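Local coordinates for protein copper-transporting ATPase PAA2, chloroplastic (Arabidopsis thaliana, PDB 5LBK) that uses ATP to drive copper across the chloroplast thylakoid membrane into the lumen, and is represented by its soluble nucleotide-binding domain, at residues V73-L78 / V119-E124; A25-T30 / T64-D69; K87-S92 / E126-A131; E16-L21 / L46-P51. One frame throughout, in Å; residues are numbered along the deposited sequence.

Interaction 1 of 4, residues V73-L78 / V119-E124; sequences VAVGSL and VYVGRE
A74 with G122 and G76 with Y120 form the hydrogen-bonded pairs that join strands 73-76 and 119-123, whose directions differ by 165° and are therefore antiparallel. A74 N reaches G122 O at 2.8 Å, and G122 N returns to A74 O at 2.9 Å. The second pair is somewhat more bent, G76 N meeting Y120 O at 3.0 Å with an N-H...O angle of 153°, and Y120 N meeting G76 O at 2.8 Å. Between them lies the non-hydrogen-bonded pair V75 with V121, where V75 CA makes a CA-H...O contact of 3.2 Å with Y120 O.

Apolar contact gathers on the face of V73, V75 and V121, against which helix 17-27 packs. V73 CG1 meets V121 CG1 at 4.1 Å, and V73 CG2 rests on the aliphatic part of R123, whose guanidinium end is salt-bridged to E126.

The other face carries a CH-pi contact: L78 CB stands 3.8 Å from the centroid of the Y120 ring, 20° off its normal, while G76 O lies in the ring plane at its edge. Y120 OH is bonded to E98. With a valine at this position, L78 would probably lose the ring it lies over and E98 its hydroxyl partner.

Backbone bonds thus set the strand register, and the aromatic ring fastens the start of helix 78-84 to the sheet.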
loop_
_atom_site.group_PDB
_atom_site.type_symbol
_atom_site.label_atom_id
_atom_site.label_comp_id
_atom_site.label_asym_id
_atom_site.label_seq_id
_atom_site.Cartn_x
_atom_site.Cartn_y
_atom_site.Cartn_z
ATOM N N VAL A 73 5.629 5.964 -4.130
ATOM C CA VAL A 73 4.919 4.848 -3.497
ATOM C C VAL A 73 3.535 4.807 -4.127
ATOM O O VAL A 73 2.919 5.867 -4.347
ATOM C CB VAL A 73 4.812 5.030 -1.966
ATOM C CG1 VAL A 73 3.927 3.893 -1.327
ATOM C CG2 VAL A 73 6.218 5.101 -1.323
ATOM N N ALA A 74 3.091 3.623 -4.504
ATOM C CA ALA A 74 1.794 3.409 -5.151
ATOM C C ALA A 74 0.949 2.438 -4.324
ATOM O O ALA A 74 1.470 1.482 -3.773
ATOM C CB ALA A 74 2.006 2.896 -6.570
ATOM N N VAL A 75 -0.354 2.716 -4.214
ATOM C CA VAL A 75 -1.322 1.911 -3.501
ATOM C C VAL A 75 -2.511 1.657 -4.409
ATOM O O VAL A 75 -3.045 2.597 -4.992
ATOM C CB VAL A 75 -1.797 2.621 -2.208
ATOM C CG1 VAL A 75 -2.743 1.734 -1.450
ATOM C CG2 VAL A 75 -0.621 2.954 -1.297
ATOM N N GLY A 76 -2.920 0.401 -4.527
ATOM C CA GLY A 76 -3.983 0.070 -5.481
ATOM C C GLY A 76 -3.988 -1.390 -5.829
ATOM O O GLY A 76 -3.573 -2.239 -5.032
ATOM N N SER A 77 -4.547 -1.685 -7.002
ATOM C CA SER A 77 -4.606 -3.095 -7.417
ATOM C C SER A 77 -3.205 -3.639 -7.712
ATOM O O SER A 77 -2.278 -2.908 -8.014
ATOM C CB SER A 77 -5.481 -3.229 -8.652
ATOM O OG SER A 77 -4.783 -2.615 -9.700
ATOM N N LEU A 78 -3.072 -4.981 -7.689
ATOM C CA LEU A 78 -1.760 -5.611 -7.853
ATOM C C LEU A 78 -1.108 -5.240 -9.163
ATOM O O LEU A 78 0.069 -4.849 -9.197
ATOM C CB LEU A 78 -1.915 -7.149 -7.746
ATOM C CG LEU A 78 -0.664 -7.965 -8.063
ATOM C CD1 LEU A 78 0.500 -7.474 -7.153
ATOM C CD2 LEU A 78 -0.968 -9.439 -7.863
ATOM N N VAL A 119 -5.416 -4.366 -0.959
ATOM C CA VAL A 119 -4.810 -3.169 -1.540
ATOM C C VAL A 119 -3.299 -3.331 -1.500
ATOM O O VAL A 119 -2.738 -3.616 -0.425
ATOM C CB VAL A 119 -5.227 -1.935 -0.722
ATOM C CG1 VAL A 119 -4.630 -0.697 -1.302
ATOM C CG2 VAL A 119 -6.748 -1.881 -0.623
ATOM N N TYR A 120 -2.654 -3.325 -2.664
ATOM C CA TYR A 120 -1.211 -3.532 -2.665
ATOM C C TYR A 120 -0.437 -2.246 -2.513
ATOM O O TYR A 120 -0.902 -1.166 -2.868
ATOM C CB TYR A 120 -0.783 -4.256 -3.938
ATOM C CG TYR A 120 -1.268 -5.709 -3.958
ATOM C CD1 TYR A 120 -2.586 -6.017 -4.293
ATOM C CD2 TYR A 120 -0.444 -6.742 -3.544
ATOM C CE1 TYR A 120 -3.055 -7.310 -4.250
ATOM C CE2 TYR A 120 -0.905 -8.026 -3.525
ATOM C CZ TYR A 120 -2.189 -8.303 -3.880
ATOM O OH TYR A 120 -2.651 -9.604 -3.856
ATOM N N VAL A 121 0.762 -2.380 -1.997
ATOM C CA VAL A 121 1.652 -1.256 -1.754
ATOM C C VAL A 121 2.989 -1.494 -2.440
ATOM O O VAL A 121 3.649 -2.519 -2.213
ATOM C CB VAL A 121 1.846 -1.013 -0.250
ATOM C CG1 VAL A 121 2.634 0.247 -0.015
ATOM C CG2 VAL A 121 0.476 -0.937 0.391
ATOM N N GLY A 122 3.419 -0.536 -3.261
ATOM C CA GLY A 122 4.677 -0.652 -3.965
ATOM C C GLY A 122 5.525 0.603 -3.870
ATOM O O GLY A 122 5.010 1.697 -3.655
ATOM N N ARG A 123 6.848 0.428 -4.000
ATOM C CA ARG A 123 7.790 1.553 -3.915
ATOM C C ARG A 123 8.825 1.528 -5.030
ATOM O O ARG A 123 9.398 0.474 -5.309
ATOM C CB ARG A 123 8.500 1.551 -2.563
ATOM C CG ARG A 123 9.376 2.742 -2.326
ATOM C CD ARG A 123 9.617 2.803 -0.850
ATOM N NE ARG A 123 10.498 3.867 -0.478
ATOM C CZ ARG A 123 11.819 3.795 -0.499
ATOM N NH1 ARG A 123 12.445 2.687 -0.889
ATOM N NH2 ARG A 123 12.509 4.857 -0.139
ATOM N N GLU A 124 9.114 2.700 -5.643
ATOM C CA GLU A 124 10.031 2.723 -6.775
ATOM C C GLU A 124 11.389 2.195 -6.310
ATOM O O GLU A 124 11.862 2.523 -5.222
ATOM C CB GLU A 124 10.187 4.122 -7.371
ATOM C CG GLU A 124 10.711 4.108 -8.851
ATOM C CD GLU A 124 10.349 5.349 -9.644
ATOM O OE1 GLU A 124 10.234 6.423 -9.026
ATOM O OE2 GLU A 124 10.235 5.249 -10.894
#

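Interaction 2 of 4, residues A25-T30 / T64-D69; sequences AAVEKT and TLAEID
V27 splits its two methyl groups between different parts of strand 63-68. With CG1 anti to the backbone N (chi1 176°), that methyl is directed at T64, 3.6 Å from T64 O and 3.7 Å from T64 CG2, and the two side chains lie alongside each other with their directions opposed. V27 CG2, on the other branch, is directed along the strand and touches A66 CB at 4.2 Å and I68 CD1 at 4.3 Å. Consistent with the small A66, the CA atoms of V27 and A66 are only 5.7 Å apart.

T64, A66 and I68 all point toward the helix. They belong to the covered face of the antiparallel sheet of this N domain, with helix 17-27 packed on this face and helix 34-45 beside that helix. V73 and V75 of the adjoining strand continue the same apolar surface, and V27 also touches V75.

I68 CD1 reaches A26 CB at 3.9 Å; P51 and T53 flank the same side chain. E28 starts out away from the strand, yet a bend at chi2 (-79°) brings its carboxylate back. OE2 comes to 4.0 Å from T64 OG1, too far for a hydrogen bond, and no hydrogen bond crosses between 25-30 and 64-69. E28 also leans on A36 and V40 of helix 34-45. It precedes by five residues the His-Pro pair of the P1B-type ATPases, consistent with a place at the edge of the nucleotide site.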
loop_
_atom_site.group_PDB
_atom_site.type_symbol
_atom_site.label_atom_id
_atom_site.label_comp_id
_atom_site.label_asym_id
_atom_site.label_seq_id
_atom_site.Cartn_x
_atom_site.Cartn_y
_atom_site.Cartn_z
ATOM N N ALA A 25 -1.081 4.779 4.303
ATOM C CA ALA A 25 -1.948 5.860 4.777
ATOM C C ALA A 25 -1.474 7.248 4.327
ATOM O O ALA A 25 -2.307 8.159 4.132
ATOM C CB ALA A 25 -2.042 5.788 6.301
ATOM N N ALA A 26 -0.162 7.451 4.172
ATOM C CA ALA A 26 0.324 8.715 3.619
ATOM C C ALA A 26 -0.213 8.931 2.217
ATOM O O ALA A 26 -0.631 10.044 1.861
ATOM C CB ALA A 26 1.847 8.747 3.579
ATOM N N VAL A 27 -0.188 7.877 1.397
ATOM C CA VAL A 27 -0.731 7.985 0.045
ATOM C C VAL A 27 -2.245 8.153 0.064
ATOM O O VAL A 27 -2.803 8.912 -0.760
ATOM C CB VAL A 27 -0.303 6.755 -0.785
ATOM C CG1 VAL A 27 -0.918 6.797 -2.140
ATOM C CG2 VAL A 27 1.157 6.729 -0.924
ATOM N N GLU A 28 -2.934 7.461 0.956
ATOM C CA GLU A 28 -4.390 7.433 1.003
ATOM C C GLU A 28 -4.985 8.588 1.801
ATOM O O GLU A 28 -6.199 8.625 1.962
ATOM C CB GLU A 28 -4.863 6.112 1.582
ATOM C CG GLU A 28 -4.480 4.924 0.715
ATOM C CD GLU A 28 -5.387 4.763 -0.454
ATOM O OE1 GLU A 28 -6.243 3.865 -0.405
ATOM O OE2 GLU A 28 -5.282 5.562 -1.386
ATOM N N LYS A 29 -4.155 9.546 2.221
ATOM C CA LYS A 29 -4.522 10.532 3.240
ATOM C C LYS A 29 -5.878 11.182 2.972
ATOM O O LYS A 29 -6.751 11.218 3.850
ATOM C CB LYS A 29 -3.428 11.598 3.318
ATOM C CG LYS A 29 -3.371 12.384 4.656
ATOM C CD LYS A 29 -3.017 11.471 5.839
ATOM C CE LYS A 29 -2.944 12.252 7.116
ATOM N NZ LYS A 29 -2.802 11.364 8.329
ATOM N N THR A 30 -6.067 11.737 1.779
ATOM C CA THR A 30 -7.292 12.466 1.488
ATOM C C THR A 30 -8.212 11.744 0.513
ATOM O O THR A 30 -9.163 12.352 0.023
ATOM C CB THR A 30 -6.953 13.857 0.945
ATOM O OG1 THR A 30 -6.034 13.731 -0.148
ATOM C CG2 THR A 30 -6.354 14.747 2.063
ATOM N N THR A 64 -3.560 5.087 -6.397
ATOM C CA THR A 64 -3.040 6.407 -6.087
ATOM C C THR A 64 -1.548 6.301 -5.849
ATOM O O THR A 64 -1.068 5.286 -5.349
ATOM C CB THR A 64 -3.722 7.008 -4.846
ATOM O OG1 THR A 64 -5.126 7.102 -5.068
ATOM C CG2 THR A 64 -3.264 8.396 -4.543
ATOM N N LEU A 65 -0.824 7.334 -6.266
ATOM C CA LEU A 65 0.622 7.373 -6.166
ATOM C C LEU A 65 1.034 8.722 -5.597
ATOM O O LEU A 65 0.465 9.755 -5.991
ATOM C CB LEU A 65 1.201 7.151 -7.587
ATOM C CG LEU A 65 2.531 7.688 -8.125
ATOM C CD1 LEU A 65 3.679 6.675 -7.820
ATOM C CD2 LEU A 65 2.467 7.908 -9.603
ATOM N N ALA A 66 2.069 8.718 -4.754
ATOM C CA ALA A 66 2.591 9.954 -4.193
ATOM C C ALA A 66 4.051 9.731 -3.852
ATOM O O ALA A 66 4.486 8.599 -3.624
ATOM C CB ALA A 66 1.834 10.376 -2.924
ATOM N N GLU A 67 4.802 10.824 -3.778
ATOM C CA GLU A 67 6.213 10.730 -3.432
ATOM C C GLU A 67 6.363 10.841 -1.916
ATOM O O GLU A 67 5.914 11.819 -1.305
ATOM C CB GLU A 67 7.016 11.807 -4.161
ATOM C CG GLU A 67 8.478 11.491 -4.194
ATOM C CD GLU A 67 9.340 12.435 -5.019
ATOM O OE1 GLU A 67 8.831 13.434 -5.593
ATOM O OE2 GLU A 67 10.554 12.157 -5.077
ATOM N N ILE A 68 7.004 9.842 -1.321
ATOM C CA ILE A 68 7.261 9.795 0.121
ATOM C C ILE A 68 8.763 9.798 0.350
ATOM O O ILE A 68 9.457 8.869 -0.075
ATOM C CB ILE A 68 6.679 8.544 0.772
ATOM C CG1 ILE A 68 5.265 8.210 0.318
ATOM C CG2 ILE A 68 6.801 8.660 2.305
ATOM C CD1 ILE A 68 4.307 9.224 0.539
ATOM N N ASP A 69 9.248 10.820 1.035
ATOM C CA ASP A 69 10.668 11.005 1.323
ATOM C C ASP A 69 11.552 10.642 0.126
ATOM O O ASP A 69 12.505 9.866 0.224
ATOM C CB ASP A 69 11.069 10.204 2.557
ATOM C CG ASP A 69 12.412 10.612 3.087
ATOM O OD1 ASP A 69 12.465 11.583 3.869
ATOM O OD2 ASP A 69 13.416 9.978 2.707
#

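Interaction 3 of 4, residues K87-S92 / E126-A131; sequences KKNDSS and EGIIGA
N89 grips I128 by both of its backbone polar atoms. I128 N donates to N89 OD1 at 2.5 Å, with an N-H...O angle of 156°; the hydrogen arrives in the carbonyl plane of the N89 amide, on a lone pair. In return N89 ND2 donates to I128 O at 2.6 Å, again in the acceptor's carbonyl plane and on a lone pair, though I128 O is tilted 20° from the plane of the N89 amide. Both separations are on the short side, so their pairing is surer than their exact lengths. Held at two points, the side-chain amide of N89 is fixed in rotation and pairs with I128 much as a facing residue of a neighbouring strand would with its N-H and C=O.

The strand begins here with a classic beta bulge, E126 and G127 both facing R123. G127 takes a positive phi of 83°; its backbone angles by themselves already call for glycine, and a CB on it would also collide with N89 OD1. E126 carries its carboxylate away from 87-92, to Y15 OH and to a salt bridge with R123.

Packing surrounds the amide. I128 CB sits 3.4 Å from N89 OD1, while the rest of the isoleucine turns to L78, V81 and L97 of helices 78-84 and 91-102. K87 CG lies 3.5 Å from E126 C, and K87 O comes equally close to G127 CA; beyond CG a bend at chi2 leads the exposed lysine end off.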
loop_
_atom_site.group_PDB
_atom_site.type_symbol
_atom_site.label_atom_id
_atom_site.label_comp_id
_atom_site.label_asym_id
_atom_site.label_seq_id
_atom_site.Cartn_x
_atom_site.Cartn_y
_atom_site.Cartn_z
ATOM N N LYS A 87 11.379 -1.819 -11.313
ATOM C CA LYS A 87 11.818 -2.939 -10.491
ATOM C C LYS A 87 10.634 -3.862 -10.249
ATOM O O LYS A 87 9.603 -3.411 -9.750
ATOM C CB LYS A 87 12.369 -2.428 -9.164
ATOM C CG LYS A 87 12.801 -3.518 -8.177
ATOM C CD LYS A 87 14.092 -4.177 -8.603
ATOM C CE LYS A 87 14.503 -5.255 -7.632
ATOM N NZ LYS A 87 15.798 -5.831 -8.064
ATOM N N LYS A 88 10.796 -5.163 -10.556
ATOM C CA LYS A 88 9.752 -6.170 -10.398
ATOM C C LYS A 88 10.159 -7.150 -9.305
ATOM O O LYS A 88 11.345 -7.429 -9.118
ATOM C CB LYS A 88 9.510 -6.962 -11.707
ATOM C CG LYS A 88 9.319 -6.123 -12.953
ATOM C CD LYS A 88 8.062 -5.274 -12.915
ATOM C CE LYS A 88 8.009 -4.378 -14.101
ATOM N NZ LYS A 88 6.945 -3.346 -13.933
ATOM N N ASN A 89 9.176 -7.699 -8.610
ATOM C CA ASN A 89 9.463 -8.652 -7.555
ATOM C C ASN A 89 9.751 -10.063 -8.066
ATOM O O ASN A 89 9.153 -10.534 -9.035
ATOM C CB ASN A 89 8.299 -8.697 -6.562
ATOM C CG ASN A 89 8.042 -7.355 -5.906
ATOM O OD1 ASN A 89 7.561 -6.419 -6.546
ATOM N ND2 ASN A 89 8.360 -7.253 -4.621
ATOM N N ASP A 90 10.672 -10.724 -7.376
ATOM C CA ASP A 90 11.053 -12.073 -7.635
ATOM C C ASP A 90 9.774 -12.886 -7.608
ATOM O O ASP A 90 8.865 -12.621 -6.846
ATOM C CB ASP A 90 11.869 -12.688 -6.498
ATOM C CG ASP A 90 13.147 -12.002 -6.226
ATOM O OD1 ASP A 90 13.267 -10.795 -6.432
ATOM O OD2 ASP A 90 14.072 -12.690 -5.772
ATOM N N SER A 91 9.744 -13.934 -8.418
ATOM C CA SER A 91 8.590 -14.816 -8.458
ATOM C C SER A 91 8.353 -15.468 -7.092
ATOM O O SER A 91 7.207 -15.726 -6.722
ATOM C CB SER A 91 8.779 -15.896 -9.525
ATOM O OG SER A 91 7.555 -16.554 -9.805
ATOM N N SER A 92 9.423 -15.743 -6.344
ATOM C CA SER A 92 9.260 -16.384 -5.037
ATOM C C SER A 92 8.607 -15.428 -4.048
ATOM O O SER A 92 7.851 -15.854 -3.169
ATOM C CB SER A 92 10.604 -16.871 -4.495
ATOM O OG SER A 92 11.523 -15.807 -4.390
ATOM N N GLU A 126 11.991 -0.943 -5.690
ATOM C CA GLU A 126 11.799 -2.128 -4.869
ATOM C C GLU A 126 10.675 -3.007 -5.389
ATOM O O GLU A 126 10.643 -4.206 -5.124
ATOM C CB GLU A 126 11.454 -1.747 -3.426
ATOM C CG GLU A 126 12.557 -1.100 -2.646
ATOM C CD GLU A 126 12.207 -1.036 -1.196
ATOM O OE1 GLU A 126 11.571 -0.047 -0.788
ATOM O OE2 GLU A 126 12.518 -2.008 -0.476
ATOM N N GLY A 127 9.702 -2.418 -6.041
ATOM C CA GLY A 127 8.525 -3.177 -6.436
ATOM C C GLY A 127 7.506 -3.290 -5.313
ATOM O O GLY A 127 7.408 -2.422 -4.444
ATOM N N ILE A 128 6.759 -4.406 -5.295
ATOM C CA ILE A 128 5.719 -4.574 -4.291
ATOM C C ILE A 128 6.404 -4.801 -2.959
ATOM O O ILE A 128 7.336 -5.604 -2.870
ATOM C CB ILE A 128 4.797 -5.762 -4.615
ATOM C CG1 ILE A 128 4.026 -5.623 -5.908
ATOM C CG2 ILE A 128 3.835 -5.992 -3.441
ATOM C CD1 ILE A 128 3.095 -4.549 -5.884
ATOM N N ILE A 129 5.985 -4.069 -1.927
ATOM C CA ILE A 129 6.570 -4.199 -0.606
ATOM C C ILE A 129 5.553 -4.693 0.416
ATOM O O ILE A 129 5.942 -5.047 1.534
ATOM C CB ILE A 129 7.214 -2.879 -0.114
ATOM C CG1 ILE A 129 6.166 -1.771 0.054
ATOM C CG2 ILE A 129 8.315 -2.443 -1.111
ATOM C CD1 ILE A 129 6.630 -0.600 0.831
ATOM N N GLY A 130 4.285 -4.796 0.070
ATOM C CA GLY A 130 3.316 -5.253 1.048
ATOM C C GLY A 130 1.926 -5.150 0.485
ATOM O O GLY A 130 1.709 -4.808 -0.683
ATOM N N ALA A 131 0.979 -5.506 1.331
ATOM C CA ALA A 131 -0.414 -5.498 0.966
ATOM C C ALA A 131 -1.223 -5.282 2.234
ATOM O O ALA A 131 -0.820 -5.681 3.333
ATOM C CB ALA A 131 -0.798 -6.792 0.280
#

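Interaction 4 of 4, residues E16-L21 / L46-P51; sequences EEQEVL and LNLKTP
Q18, in the first turn of helix 17-27, has its CA 7.6 Å from that of L48, in the loop where N47 takes a positive phi and closes helix 34-45 with a Schellman motif. No hydrogen bond crosses between 16-21 and 46-51, and the contact rests on leucines.

L21 CD2 touches L48 CD1 at 3.6 Å and L46 CD1 at 3.7 Å, its side chain roughly perpendicular to both. L48 uses its second methyl on Q18, CD2 lying 4.1 Å from Q18 CB and 4.0 Å from Q18 OE1. A chi1 of 68° sets Q18 CG between the backbone N and the carbonyl carbon, and the extended chain then delivers NE2 to E16 OE2 at 2.9 Å, nearly straight at 176° and in the amide plane. Were Q18 cut back to alanine, E16 would probably lose its amide donor and L48 part of the cover at CD2.

L21 also packs on I39 and E42, so the leucines extend the seam between helices 17-27 and 34-45. The Schellman turn at N47 ends the second of these and directs the chain so that L46 and L48 lie against the first, a helix-to-helix seam closed by the loop.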
loop_
_atom_site.group_PDB
_atom_site.type_symbol
_atom_site.label_atom_id
_atom_site.label_comp_id
_atom_site.label_asym_id
_atom_site.label_seq_id
_atom_site.Cartn_x
_atom_site.Cartn_y
_atom_site.Cartn_z
ATOM N N GLU A 16 8.718 -3.692 8.166
ATOM C CA GLU A 16 7.835 -3.744 9.316
ATOM C C GLU A 16 6.409 -3.410 8.894
ATOM O O GLU A 16 6.178 -2.519 8.078
ATOM C CB GLU A 16 8.324 -2.764 10.379
ATOM C CG GLU A 16 9.833 -2.827 10.641
ATOM C CD GLU A 16 10.333 -1.695 11.519
ATOM O OE1 GLU A 16 11.493 -1.772 11.986
ATOM O OE2 GLU A 16 9.574 -0.724 11.725
ATOM N N GLU A 17 5.448 -4.142 9.452
ATOM C CA GLU A 17 4.040 -3.866 9.196
ATOM C C GLU A 17 3.722 -2.381 9.350
ATOM O O GLU A 17 3.060 -1.777 8.489
ATOM C CB GLU A 17 3.205 -4.724 10.154
ATOM C CG GLU A 17 1.782 -4.289 10.367
ATOM C CD GLU A 17 1.592 -3.521 11.654
ATOM O OE1 GLU A 17 2.058 -3.981 12.719
ATOM O OE2 GLU A 17 0.966 -2.446 11.595
ATOM N N GLN A 18 4.214 -1.761 10.429
ATOM C CA GLN A 18 3.872 -0.367 10.664
ATOM C C GLN A 18 4.372 0.501 9.520
ATOM O O GLN A 18 3.735 1.505 9.164
ATOM C CB GLN A 18 4.448 0.119 12.003
ATOM C CG GLN A 18 5.996 0.225 12.057
ATOM C CD GLN A 18 6.543 0.916 13.317
ATOM O OE1 GLN A 18 5.809 1.553 14.084
ATOM N NE2 GLN A 18 7.854 0.798 13.517
ATOM N N GLU A 19 5.530 0.161 8.958
ATOM C CA GLU A 19 6.079 1.000 7.902
ATOM C C GLU A 19 5.212 0.917 6.657
ATOM O O GLU A 19 4.990 1.935 5.991
ATOM C CB GLU A 19 7.512 0.610 7.561
ATOM C CG GLU A 19 8.529 0.869 8.654
ATOM C CD GLU A 19 9.979 0.636 8.205
ATOM O OE1 GLU A 19 10.746 1.626 8.142
ATOM O OE2 GLU A 19 10.356 -0.532 7.922
ATOM N N VAL A 20 4.707 -0.290 6.337
ATOM C CA VAL A 20 3.835 -0.467 5.176
ATOM C C VAL A 20 2.547 0.313 5.365
ATOM O O VAL A 20 2.080 1.003 4.445
ATOM C CB VAL A 20 3.562 -1.966 4.910
ATOM C CG1 VAL A 20 2.473 -2.160 3.830
ATOM C CG2 VAL A 20 4.863 -2.639 4.509
ATOM N N LEU A 21 1.953 0.213 6.550
ATOM C CA LEU A 21 0.745 0.963 6.842
ATOM C C LEU A 21 0.995 2.464 6.802
ATOM O O LEU A 21 0.138 3.210 6.320
ATOM C CB LEU A 21 0.217 0.541 8.203
ATOM C CG LEU A 21 -1.155 0.988 8.637
ATOM C CD1 LEU A 21 -2.216 0.706 7.583
ATOM C CD2 LEU A 21 -1.441 0.270 9.996
ATOM N N LEU A 46 -3.935 3.319 15.474
ATOM C CA LEU A 46 -2.692 2.783 16.032
ATOM C C LEU A 46 -1.695 3.867 16.394
ATOM O O LEU A 46 -0.579 3.546 16.814
ATOM C CB LEU A 46 -2.028 1.809 15.040
ATOM C CG LEU A 46 -2.842 0.588 14.608
ATOM C CD1 LEU A 46 -2.058 -0.263 13.610
ATOM C CD2 LEU A 46 -3.255 -0.279 15.787
ATOM N N ASN A 47 -2.068 5.140 16.231
ATOM C CA ASN A 47 -1.213 6.257 16.616
ATOM C C ASN A 47 0.058 6.296 15.770
ATOM O O ASN A 47 1.150 6.585 16.259
ATOM C CB ASN A 47 -0.878 6.195 18.112
ATOM C CG ASN A 47 -2.125 6.088 19.001
ATOM O OD1 ASN A 47 -2.153 5.305 19.962
ATOM N ND2 ASN A 47 -3.156 6.876 18.686
ATOM N N LEU A 48 -0.084 6.014 14.474
ATOM C CA LEU A 48 1.039 6.071 13.552
ATOM C C LEU A 48 1.104 7.451 12.899
ATOM O O LEU A 48 0.106 7.937 12.357
ATOM C CB LEU A 48 0.909 4.996 12.469
ATOM C CG LEU A 48 0.909 3.531 12.926
ATOM C CD1 LEU A 48 0.682 2.598 11.718
ATOM C CD2 LEU A 48 2.204 3.187 13.620
ATOM N N LYS A 49 2.289 8.055 12.907
ATOM C CA LYS A 49 2.499 9.347 12.267
ATOM C C LYS A 49 2.809 9.111 10.798
ATOM O O LYS A 49 3.807 8.459 10.470
ATOM C CB LYS A 49 3.642 10.112 12.925
ATOM C CG LYS A 49 3.837 11.521 12.393
ATOM C CD LYS A 49 2.733 12.467 12.869
ATOM C CE LYS A 49 2.811 12.713 14.381
ATOM N NZ LYS A 49 1.871 13.783 14.818
ATOM N N THR A 50 1.970 9.653 9.916
ATOM C CA THR A 50 2.206 9.407 8.507
ATOM C C THR A 50 3.205 10.431 7.961
ATOM O O THR A 50 3.142 11.608 8.320
ATOM C CB THR A 50 0.889 9.477 7.715
ATOM O OG1 THR A 50 0.261 10.746 7.940
ATOM C CG2 THR A 50 -0.072 8.375 8.157
ATOM N N PRO A 51 4.133 10.024 7.099
ATOM C CA PRO A 51 5.060 10.996 6.510
ATOM C C PRO A 51 4.354 11.967 5.575
ATOM O O PRO A 51 3.285 11.694 5.019
ATOM C CB PRO A 51 6.057 10.129 5.741
ATOM C CG PRO A 51 5.295 8.908 5.410
ATOM C CD PRO A 51 4.414 8.660 6.633
#

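How the interactions relate
Interactions 1, 2 and 3 all reach the six-stranded antiparallel sheet of the N domain. Interaction 1 is central, its centre about 10 Å from those of interactions 2 and 3, which lie about 18 Å apart without touching. Strand 117-123 pairs with strand 127-134 on the side of interaction 3. Interactions 2 and 4 share helix 17-27, with centres about 12 Å apart, and their segments alternate along the chain, as do those of interactions 1 and 3. Interactions 2 and 4 thus tie together residues 16-69, and 1 and 3 residues 73-131; the pairing of strands 63-68 and 71-76, with helix 17-27 packed across the sheet, joins the two sets into one compact nucleotide-binding domain.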